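Local coordinates for protein glutathione S-transferase (Ceriporiopsis subvermispora, PDB 6J3E) that is a serine-type glutathione S-transferase, an enzyme that probably joins the thiol of glutathione to electrophilic substrates, at residues G183-A186 and K187-S190. Sequence-based numbering, arbitrary orientation.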
loop_
_atom_site.group_PDB
_atom_site.type_symbol
_atom_site.label_atom_id
_atom_site.label_comp_id
_atom_site.label_asym_id
_atom_site.label_seq_id
_atom_site.Cartn_x
_atom_site.Cartn_y
_atom_site.Cartn_z
ATOM N N GLY A 183 7.349 -3.338 10.984
ATOM C CA GLY A 183 6.560 -2.736 12.040
ATOM C C GLY A 183 5.289 -2.106 11.518
ATOM O O GLY A 183 4.282 -2.041 12.228
ATOM N N GLN A 184 5.312 -1.639 10.275
ATOM C CA GLN A 184 4.088 -1.158 9.670
ATOM C C GLN A 184 3.156 -2.313 9.356
ATOM O O GLN A 184 1.933 -2.186 9.486
ATOM C CB GLN A 184 4.401 -0.372 8.410
ATOM C CG GLN A 184 5.311 0.779 8.651
ATOM C CD GLN A 184 5.824 1.315 7.346
ATOM O OE1 GLN A 184 6.981 1.089 6.972
ATOM N NE2 GLN A 184 4.959 2.018 6.617
ATOM N N ILE A 185 3.702 -3.452 8.935
ATOM C CA ILE A 185 2.814 -4.577 8.684
ATOM C C ILE A 185 2.143 -4.988 9.985
ATOM O O ILE A 185 0.920 -5.179 10.033
ATOM C CB ILE A 185 3.565 -5.751 8.035
ATOM C CG1 ILE A 185 4.266 -5.306 6.752
ATOM C CG2 ILE A 185 2.580 -6.886 7.691
ATOM C CD1 ILE A 185 4.733 -6.493 5.905
ATOM N N ALA A 186 2.923 -5.065 11.067
ATOM C CA ALA A 186 2.368 -5.439 12.360
ATOM C C ALA A 186 1.249 -4.493 12.765
ATOM O O ALA A 186 0.177 -4.942 13.183
ATOM C CB ALA A 186 3.465 -5.472 13.423
ATOM N N LYS A 187 1.462 -3.184 12.601
ATOM C CA LYS A 187 0.412 -2.225 12.923
ATOM C C LYS A 187 -0.809 -2.412 12.018
ATOM O O LYS A 187 -1.947 -2.355 12.494
ATOM C CB LYS A 187 0.963 -0.794 12.854
ATOM C CG LYS A 187 1.556 -0.285 14.189
ATOM C CD LYS A 187 0.681 -0.743 15.403
ATOM C CE LYS A 187 0.521 0.329 16.495
ATOM N NZ LYS A 187 -0.746 0.152 17.289
ATOM N N TRP A 188 -0.600 -2.697 10.722
ATOM C CA TRP A 188 -1.744 -3.006 9.860
ATOM C C TRP A 188 -2.555 -4.179 10.399
ATOM O O TRP A 188 -3.788 -4.171 10.325
ATOM C CB TRP A 188 -1.293 -3.335 8.444
ATOM C CG TRP A 188 -0.510 -2.283 7.805
ATOM C CD1 TRP A 188 -0.406 -0.982 8.188
ATOM C CD2 TRP A 188 0.320 -2.435 6.652
ATOM N NE1 TRP A 188 0.438 -0.310 7.339
ATOM C CE2 TRP A 188 0.899 -1.182 6.388
ATOM C CE3 TRP A 188 0.630 -3.511 5.818
ATOM C CZ2 TRP A 188 1.766 -0.974 5.323
ATOM C CZ3 TRP A 188 1.496 -3.303 4.766
ATOM C CH2 TRP A 188 2.052 -2.045 4.529
ATOM N N LEU A 189 -1.872 -5.206 10.917
ATOM C CA LEU A 189 -2.506 -6.442 11.351
ATOM C C LEU A 189 -3.199 -6.318 12.695
ATOM O O LEU A 189 -3.914 -7.252 13.074
ATOM C CB LEU A 189 -1.483 -7.575 11.426
ATOM C CG LEU A 189 -1.154 -8.062 10.035
ATOM C CD1 LEU A 189 0.042 -9.031 10.054
ATOM C CD2 LEU A 189 -2.419 -8.707 9.437
ATOM N N SER A 190 -2.992 -5.200 13.411
ATOM C CA SER A 190 -3.628 -4.929 14.692
ATOM C C SER A 190 -4.327 -3.568 14.704
ATOM O O SER A 190 -4.574 -3.009 15.779
ATOM C CB SER A 190 -2.585 -5.004 15.797
ATOM O OG SER A 190 -1.640 -3.979 15.584
HETATM O O HOH W 1 1.760 2.451 7.815
#
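W188 folds its indole back over the preceding helical turn, one ring face laid against the Q184-I185 peptide. The CA of I185 stands 3.6 Å above the ring plane, displaced toward the rim, and the carbonyl carbon of Q184 lies over the same face. A chi1 of -57° swings CG away from the tryptophan carbonyl, and the side chain runs back toward the start of the helix. Its six-membered ring meets I185 at a slant, CG1 of I185 coming within 4.0 Å of CZ3. The other branch, CG2, lies alongside L189, 4.1 Å from CD1. At the indole edge, in the ring plane, a water accepts a hydrogen bond from W188 NE1, with its O 3.1 Å from NE1, and a weak one from NE2 of Q184.

The side chains are built on the i to i+4 backbone hydrogen bonds of the last turn of helix 169-189, in the all-helical C-terminal domain of the glutathione S-transferase fold. Residues i and i+4 lie one turn apart, so side chains and carbonyls meet, as W188 over Q184 and the S190 hydroxyl on A186 O illustrate. K187 N bonds to G183 O, W188 N to Q184 O at 2.9 Å, and L189 N to I185 O. As the helix ends, a chi1 of 64° turns S190 OG back over it to bond A186 O at 3.2 Å, and that carbonyl also receives a weak second bond from L189 N.

Farther out, from helix 109-136, F119 and I123 pack on I185 and A118 on W188, while W240 of helix 235-247 packs on I185 and A186. F117, A114 and A110 of the second subunit reach Q184, W188 and L189 respectively, placing this turn at the dimer interface.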